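Local coordinates for protein GlcNAc-alpha-1,4-Gal-releasing endo-beta-galactosidase (Clostridium perfringens, PDB 1UPS) that probably hydrolyses O-glycosyl bonds as a family 16 glycoside hydrolase, an endo-beta-galactosidase named for releasing GlcNAc-alpha-1,4-Gal, at residues E168-E173 with T196-S201; I184-Y187 with N193-T196; Y217-E220 with A225-F228. All coordinates share one frame; numbering follows the deposited sequence.

From the N terminus, the chain runs through strand 168-170, leaves it, and returns as strand 181-187. Contact 1 closes the longer loop, from 168-173 to 196-201, across that intervening strand. Contact 2 closes a shorter loop from 184-187 to 193-196; it begins inside the span of contact 1 and ends on the same stretch, sharing Thr196. Contact 3 follows as the hairpin 217-220 with 225-228. Contact 1 and the strand of contact 2 belong to one antiparallel sheet of the family 16 beta sandwich, with 193-196 in the loop beside it, whereas contact 3 lies in the other. Ile169 and Ile184 join the sheets by packing against Leu226 and Phe228, respectively, and Phe194 also touches Leu226.

Contact 1 (E168-E173 with T196-S201); sequences EIDILE and TSWTIS
Trp198 meets Glu168 and Asp170 by the far edge of its six-membered ring, a reach over strand 181-187, which lies between the two segments. At Trp198, chi1 of -88° sets CG beside the backbone N and sends the indole across the strand in between, over Tyr187, whose ring it stacks on. Its leading carbons then arrive at the two acids: CH2 lies 3.5 Å from Glu168 OE2, and CZ3 lies 3.4 Å from Asp170 OD2. Both oxygens sit near the indole plane, next to the weakly positive C-H rim, although the carboxylates are turned differently. That of Asp170 is nearly coplanar with the indole, at 12°, while that of Glu168 stands almost upright to it, at 81°. Glu168 gets there on a fully extended chain, and its OE2 has a stronger partner in Trp189 NE1.

The sequence Glu-Ile-Asp-Ile-Leu-Glu of 168-173 matches the signature of glycoside hydrolase family 16, whose acids form the catalytic centre in relatives; this role is therefore probable here. A classic beta bulge at Ile171 and Leu172, both facing Trp148, interrupts the alternation. Glu173 accordingly falls on the same side as Glu168 and Asp170, and its OE2 forms a salt bridge with Arg183.

Past the indole, Thr199 begins strand 199-204. Ile200 makes no contact with 168-173 and packs instead on Arg183 and Ala185 of the strand between. The backbone of that strand hydrogen-bonds Glu168 through Tyr187 and Asp170 through Ala185. Ser201 OG is held by Lys236 NZ.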
loop_
_atom_site.group_PDB
_atom_site.type_symbol
_atom_site.label_atom_id
_atom_site.label_comp_id
_atom_site.label_asym_id
_atom_site.label_seq_id
_atom_site.Cartn_x
_atom_site.Cartn_y
_atom_site.Cartn_z
ATOM N N GLU A 168 -3.904 8.569 -6.518
ATOM C CA GLU A 168 -3.569 7.279 -7.153
ATOM C C GLU A 168 -2.937 6.374 -6.103
ATOM O O GLU A 168 -2.015 6.801 -5.399
ATOM C CB GLU A 168 -2.561 7.478 -8.293
ATOM C CG GLU A 168 -2.133 6.152 -8.930
ATOM C CD GLU A 168 -1.185 6.310 -10.109
ATOM O OE1 GLU A 168 -0.732 5.257 -10.606
ATOM O OE2 GLU A 168 -0.902 7.452 -10.530
ATOM N N ILE A 169 -3.444 5.147 -5.973
ATOM C CA ILE A 169 -2.788 4.124 -5.147
ATOM C C ILE A 169 -2.454 2.951 -6.041
ATOM O O ILE A 169 -3.354 2.311 -6.585
ATOM C CB ILE A 169 -3.676 3.637 -3.963
ATOM C CG1 ILE A 169 -4.125 4.805 -3.075
ATOM C CG2 ILE A 169 -2.932 2.545 -3.135
ATOM C CD1 ILE A 169 -5.282 4.413 -2.120
ATOM N N ASP A 170 -1.158 2.680 -6.220
ATOM C CA ASP A 170 -0.756 1.515 -6.993
ATOM C C ASP A 170 -0.576 0.372 -5.999
ATOM O O ASP A 170 0.469 0.264 -5.369
ATOM C CB ASP A 170 0.535 1.812 -7.750
ATOM C CG ASP A 170 0.390 3.020 -8.642
ATOM O OD1 ASP A 170 -0.609 3.065 -9.408
ATOM O OD2 ASP A 170 1.184 3.975 -8.593
ATOM N N ILE A 171 -1.624 -0.422 -5.802
ATOM C CA ILE A 171 -1.594 -1.486 -4.778
ATOM C C ILE A 171 -0.597 -2.554 -5.180
ATOM O O ILE A 171 0.076 -3.130 -4.327
ATOM C CB ILE A 171 -2.999 -2.113 -4.556
ATOM C CG1 ILE A 171 -4.047 -1.022 -4.268
ATOM C CG2 ILE A 171 -2.978 -3.133 -3.405
ATOM C CD1 ILE A 171 -5.493 -1.537 -4.455
ATOM N N LEU A 172 -0.511 -2.806 -6.482
ATOM C CA LEU A 172 0.512 -3.681 -7.021
ATOM C C LEU A 172 0.954 -3.098 -8.358
ATOM O O LEU A 172 0.124 -2.713 -9.177
ATOM C CB LEU A 172 -0.056 -5.103 -7.210
ATOM C CG LEU A 172 0.950 -6.154 -7.696
ATOM C CD1 LEU A 172 0.635 -7.530 -7.067
ATOM C CD2 LEU A 172 0.884 -6.292 -9.223
ATOM N N GLU A 173 2.265 -3.021 -8.567
ATOM C CA GLU A 173 2.819 -2.475 -9.793
ATOM C C GLU A 173 4.064 -3.264 -10.199
ATOM O O GLU A 173 4.917 -2.770 -10.948
ATOM C CB GLU A 173 3.137 -0.966 -9.583
ATOM C CG GLU A 173 3.300 -0.222 -10.889
ATOM C CD GLU A 173 3.707 1.244 -10.712
ATOM O OE1 GLU A 173 3.167 2.061 -11.470
ATOM O OE2 GLU A 173 4.600 1.568 -9.885
ATOM N N THR A 196 1.584 14.029 -1.242
ATOM C CA THR A 196 1.896 15.074 -2.226
ATOM C C THR A 196 3.236 14.928 -2.933
ATOM O O THR A 196 3.544 15.725 -3.809
ATOM C CB THR A 196 1.764 16.487 -1.622
ATOM O OG1 THR A 196 2.586 16.582 -0.455
ATOM C CG2 THR A 196 0.361 16.717 -1.116
ATOM N N SER A 197 4.048 13.954 -2.520
ATOM C CA SER A 197 5.199 13.489 -3.306
ATOM C C SER A 197 5.050 11.978 -3.509
ATOM O O SER A 197 4.517 11.290 -2.638
ATOM C CB SER A 197 6.519 13.778 -2.583
ATOM O OG SER A 197 6.679 15.186 -2.316
ATOM N N TRP A 198 5.535 11.464 -4.634
ATOM C CA TRP A 198 5.467 10.014 -4.892
ATOM C C TRP A 198 6.144 9.263 -3.753
ATOM O O TRP A 198 7.187 9.710 -3.245
ATOM C CB TRP A 198 6.188 9.663 -6.200
ATOM C CG TRP A 198 5.320 9.746 -7.391
ATOM C CD1 TRP A 198 5.279 10.754 -8.313
ATOM C CD2 TRP A 198 4.319 8.810 -7.772
ATOM N NE1 TRP A 198 4.322 10.488 -9.265
ATOM C CE2 TRP A 198 3.716 9.297 -8.955
ATOM C CE3 TRP A 198 3.871 7.591 -7.241
ATOM C CZ2 TRP A 198 2.677 8.625 -9.602
ATOM C CZ3 TRP A 198 2.828 6.914 -7.894
ATOM C CH2 TRP A 198 2.256 7.440 -9.069
ATOM N N THR A 199 5.548 8.140 -3.336
ATOM C CA THR A 199 6.261 7.156 -2.510
ATOM C C THR A 199 6.196 5.842 -3.276
ATOM O O THR A 199 5.151 5.514 -3.803
ATOM C CB THR A 199 5.674 7.054 -1.067
ATOM O OG1 THR A 199 6.449 6.113 -0.291
ATOM C CG2 THR A 199 4.234 6.494 -1.050
ATOM N N ILE A 200 7.330 5.144 -3.387
ATOM C CA ILE A 200 7.437 3.925 -4.199
ATOM C C ILE A 200 8.404 2.973 -3.475
ATOM O O ILE A 200 9.492 3.381 -3.049
ATOM C CB ILE A 200 8.036 4.217 -5.602
ATOM C CG1 ILE A 200 7.273 5.312 -6.370
ATOM C CG2 ILE A 200 8.169 2.911 -6.428
ATOM C CD1 ILE A 200 8.118 5.929 -7.512
ATOM N N SER A 201 8.003 1.717 -3.312
ATOM C CA SER A 201 8.945 0.692 -2.859
ATOM C C SER A 201 8.745 -0.591 -3.638
ATOM O O SER A 201 7.671 -0.822 -4.172
ATOM C CB SER A 201 8.805 0.419 -1.355
ATOM O OG SER A 201 7.503 -0.040 -1.026
#

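Contact 2 (I184-Y187 with N193-T196); sequences IAAY and NFQT
Ala186 presses its methyl group against two side chains of the loop, with CB 3.9 Å from Phe194 CZ and 4.0 Å from Gln195 CG. The Phe194 ring is approached obliquely there, while the CB of its neighbour Gln195 sits 3.6 Å above the ring plane, over the centre. The carbonyl of Ala186 also lies close to this aliphatic part, its O 3.4 Å from Gln195 CG. Beyond CG the Gln195 chain bends, chi2 52°, and its amide NE2 is spent on Ser197 O.

Tyr187, the last residue of strand 181-187, turns its backbone to the loop as well: its CA-H points at Gln195 O, at a CA to O distance of 3.6 Å. With CG anti to the backbone N (chi1 179°), the phenol extends alongside the loop. Gln195 O meets CD1 obliquely, whereas Thr196 O lies at the ring edge, 3.6 Å from CE1. Farther along, Tyr187 OH and Thr196 O share a water, which donates to the carbonyl. Trp189 meets this ring edge-to-face. The loop leads from strand 181-187 to its neighbour, the edge strand 199-204.

Because no direct hydrogen bond crosses between 184-187 and 193-196, the association rests on apolar packing, weak C-H to carbonyl contacts and one bridging water.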
loop_
_atom_site.group_PDB
_atom_site.type_symbol
_atom_site.label_atom_id
_atom_site.label_comp_id
_atom_site.label_asym_id
_atom_site.label_seq_id
_atom_site.Cartn_x
_atom_site.Cartn_y
_atom_site.Cartn_z
ATOM N N ILE A 184 4.792 -1.267 -4.631
ATOM C CA ILE A 184 3.630 -0.529 -4.120
ATOM C C ILE A 184 3.978 0.959 -4.234
ATOM O O ILE A 184 5.116 1.363 -3.926
ATOM C CB ILE A 184 3.359 -0.897 -2.645
ATOM C CG1 ILE A 184 2.968 -2.364 -2.501
ATOM C CG2 ILE A 184 2.215 -0.029 -2.056
ATOM C CD1 ILE A 184 3.135 -2.916 -1.066
ATOM N N ALA A 185 3.022 1.773 -4.685
ATOM C CA ALA A 185 3.282 3.216 -4.839
ATOM C C ALA A 185 2.019 4.039 -4.614
ATOM O O ALA A 185 0.912 3.507 -4.651
ATOM C CB ALA A 185 3.887 3.522 -6.240
ATOM N N ALA A 186 2.183 5.341 -4.360
ATOM C CA ALA A 186 1.025 6.227 -4.195
ATOM C C ALA A 186 1.417 7.668 -4.465
ATOM O O ALA A 186 2.562 8.064 -4.233
ATOM C CB ALA A 186 0.430 6.091 -2.783
ATOM N N TYR A 187 0.448 8.459 -4.911
ATOM C CA TYR A 187 0.674 9.880 -5.214
ATOM C C TYR A 187 -0.684 10.557 -5.292
ATOM O O TYR A 187 -1.629 9.973 -5.796
ATOM C CB TYR A 187 1.402 9.996 -6.559
ATOM C CG TYR A 187 1.678 11.420 -7.016
ATOM C CD1 TYR A 187 2.319 12.337 -6.179
ATOM C CD2 TYR A 187 1.325 11.825 -8.305
ATOM C CE1 TYR A 187 2.574 13.653 -6.624
ATOM C CE2 TYR A 187 1.588 13.131 -8.755
ATOM C CZ TYR A 187 2.202 14.024 -7.905
ATOM O OH TYR A 187 2.450 15.321 -8.347
ATOM N N ASN A 193 -4.037 17.081 0.006
ATOM C CA ASN A 193 -4.212 16.413 1.298
ATOM C C ASN A 193 -3.786 14.941 1.349
ATOM O O ASN A 193 -3.957 14.271 2.391
ATOM C CB ASN A 193 -5.672 16.556 1.745
ATOM C CG ASN A 193 -6.106 18.008 1.854
ATOM O OD1 ASN A 193 -5.361 18.843 2.355
ATOM N ND2 ASN A 193 -7.307 18.314 1.366
ATOM N N PHE A 194 -3.257 14.437 0.233
ATOM C CA PHE A 194 -2.799 13.047 0.158
ATOM C C PHE A 194 -1.505 12.875 -0.610
ATOM O O PHE A 194 -1.426 13.224 -1.802
ATOM C CB PHE A 194 -3.870 12.130 -0.457
ATOM C CG PHE A 194 -3.400 10.700 -0.659
ATOM C CD1 PHE A 194 -3.287 10.171 -1.946
ATOM C CD2 PHE A 194 -3.063 9.895 0.432
ATOM C CE1 PHE A 194 -2.829 8.862 -2.144
ATOM C CE2 PHE A 194 -2.611 8.573 0.242
ATOM C CZ PHE A 194 -2.503 8.069 -1.055
ATOM N N GLN A 195 -0.504 12.312 0.069
ATOM C CA GLN A 195 0.726 11.849 -0.582
ATOM C C GLN A 195 1.214 12.816 -1.659
ATOM O O GLN A 195 1.280 12.471 -2.849
ATOM C CB GLN A 195 0.503 10.434 -1.167
ATOM C CG GLN A 195 1.783 9.608 -1.359
ATOM C CD GLN A 195 2.640 9.536 -0.101
ATOM O OE1 GLN A 195 2.178 9.060 0.940
ATOM N NE2 GLN A 195 3.871 10.042 -0.181
ATOM N N THR A 196 1.584 14.029 -1.242
ATOM C CA THR A 196 1.896 15.074 -2.226
ATOM C C THR A 196 3.236 14.928 -2.933
ATOM O O THR A 196 3.544 15.725 -3.809
ATOM C CB THR A 196 1.764 16.487 -1.622
ATOM O OG1 THR A 196 2.586 16.582 -0.455
ATOM C CG2 THR A 196 0.361 16.717 -1.116
HETATM O O HOH W 1 3.989 16.936 -6.366
#

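Contact 3 (Y217-E220 with A225-F228); sequences YAME and ALKF
Glu220 and Lys227 form the hydrogen-bonded pair of a beta hairpin, strands 215-221 and 225-230 running antiparallel within one sheet of the family 16 beta sandwich. Each residue gives its N-H to the carbonyl of the other. Glu220 N reaches Lys227 O over 2.7 Å, in the carbonyl plane; Lys227 N reaches Glu220 O over 2.9 Å, with the donor tilted 22° from that plane. Both carbonyls are also approached by C-H groups: Met219 CA stands 3.1 Å from Lys227 O, and Leu226 CA contributes a longer contact to Glu220 O. Ala218 O meets Phe228 CA in the same way at 3.2 Å.

Backbone bonds beyond this pair carry the sheet onward. Met219 bonds Phe131 on one flank, while Leu226 and Phe228 bond Ile238 and Phe235 on the other. Ala218 continues the hairpin ladder with Tyr229.

The side chains of Glu220 and Lys227 share a face of the sheet but do not form a salt bridge, since Glu220 OE2 and Lys227 NZ are 7.0 Å apart. Glu220 OE1 is instead gripped by two hydroxyls, those of Tyr30 and Tyr283.

On the other face, Met219 and Phe228 are a non-hydrogen-bonded pair. They lie side by side and point the same way, toward Ile169 of the opposing sheet. The chain of Met219 runs extended before bending at chi3 (73°), which turns CE away from the Phe228 ring and toward Ile171 CD1. Leu226 CD2 touches the sulfur too, while the Met-aromatic contact is oblique, with Met219 SD 3.8 Å from Phe228 CE1.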
loop_
_atom_site.group_PDB
_atom_site.type_symbol
_atom_site.label_atom_id
_atom_site.label_comp_id
_atom_site.label_asym_id
_atom_site.label_seq_id
_atom_site.Cartn_x
_atom_site.Cartn_y
_atom_site.Cartn_z
ATOM N N TYR A 217 -2.780 -10.522 -2.303
ATOM C CA TYR A 217 -2.364 -9.133 -2.122
ATOM C C TYR A 217 -3.577 -8.358 -1.641
ATOM O O TYR A 217 -4.657 -8.469 -2.217
ATOM C CB TYR A 217 -1.883 -8.539 -3.466
ATOM C CG TYR A 217 -0.728 -9.328 -4.060
ATOM C CD1 TYR A 217 -0.955 -10.342 -4.994
ATOM C CD2 TYR A 217 0.587 -9.067 -3.668
ATOM C CE1 TYR A 217 0.123 -11.074 -5.552
ATOM C CE2 TYR A 217 1.663 -9.784 -4.205
ATOM C CZ TYR A 217 1.412 -10.794 -5.140
ATOM O OH TYR A 217 2.462 -11.507 -5.664
ATOM N N ALA A 218 -3.405 -7.564 -0.595
ATOM C CA ALA A 218 -4.540 -6.826 -0.044
ATOM C C ALA A 218 -4.133 -5.463 0.487
ATOM O O ALA A 218 -2.977 -5.246 0.879
ATOM C CB ALA A 218 -5.255 -7.649 1.069
ATOM N N MET A 219 -5.102 -4.550 0.471
ATOM C CA MET A 219 -4.955 -3.241 1.076
ATOM C C MET A 219 -6.174 -2.940 1.943
ATOM O O MET A 219 -7.322 -3.024 1.478
ATOM C CB MET A 219 -4.825 -2.144 0.001
ATOM C CG MET A 219 -4.905 -0.725 0.620
ATOM S SD MET A 219 -4.965 0.577 -0.650
ATOM C CE MET A 219 -6.606 0.362 -1.251
ATOM N N GLU A 220 -5.926 -2.553 3.192
ATOM C CA GLU A 220 -6.993 -1.968 3.995
ATOM C C GLU A 220 -6.818 -0.455 4.003
ATOM O O GLU A 220 -5.782 0.071 4.437
ATOM C CB GLU A 220 -7.035 -2.528 5.433
ATOM C CG GLU A 220 -8.278 -2.026 6.177
ATOM C CD GLU A 220 -8.804 -2.989 7.236
ATOM O OE1 GLU A 220 -10.033 -3.217 7.295
ATOM O OE2 GLU A 220 -7.996 -3.506 8.013
ATOM N N ALA A 225 -5.025 5.498 7.230
ATOM C CA ALA A 225 -3.861 4.852 6.607
ATOM C C ALA A 225 -4.222 3.870 5.509
ATOM O O ALA A 225 -5.391 3.466 5.373
ATOM C CB ALA A 225 -3.023 4.117 7.705
ATOM N N LEU A 226 -3.198 3.501 4.732
ATOM C CA LEU A 226 -3.236 2.386 3.788
ATOM C C LEU A 226 -2.313 1.291 4.321
ATOM O O LEU A 226 -1.121 1.516 4.545
ATOM C CB LEU A 226 -2.750 2.833 2.389
ATOM C CG LEU A 226 -3.404 4.127 1.857
ATOM C CD1 LEU A 226 -2.802 4.484 0.510
ATOM C CD2 LEU A 226 -4.913 3.956 1.744
ATOM N N LYS A 227 -2.872 0.104 4.523
ATOM C CA LYS A 227 -2.092 -1.011 5.060
ATOM C C LYS A 227 -2.134 -2.147 4.056
ATOM O O LYS A 227 -3.217 -2.553 3.611
ATOM C CB LYS A 227 -2.672 -1.436 6.412
ATOM C CG LYS A 227 -2.357 -0.401 7.488
ATOM C CD LYS A 227 -2.874 -0.777 8.854
ATOM C CE LYS A 227 -2.490 0.326 9.869
ATOM N NZ LYS A 227 -2.823 -0.108 11.283
ATOM N N PHE A 228 -0.951 -2.636 3.680
ATOM C CA PHE A 228 -0.822 -3.636 2.619
ATOM C C PHE A 228 -0.397 -4.981 3.189
ATOM O O PHE A 228 0.527 -5.029 3.984
ATOM C CB PHE A 228 0.206 -3.141 1.600
ATOM C CG PHE A 228 -0.184 -1.835 0.972
ATOM C CD1 PHE A 228 -0.974 -1.811 -0.172
ATOM C CD2 PHE A 228 0.202 -0.637 1.558
ATOM C CE1 PHE A 228 -1.369 -0.575 -0.748
ATOM C CE2 PHE A 228 -0.178 0.600 0.997
ATOM C CZ PHE A 228 -0.962 0.616 -0.150
#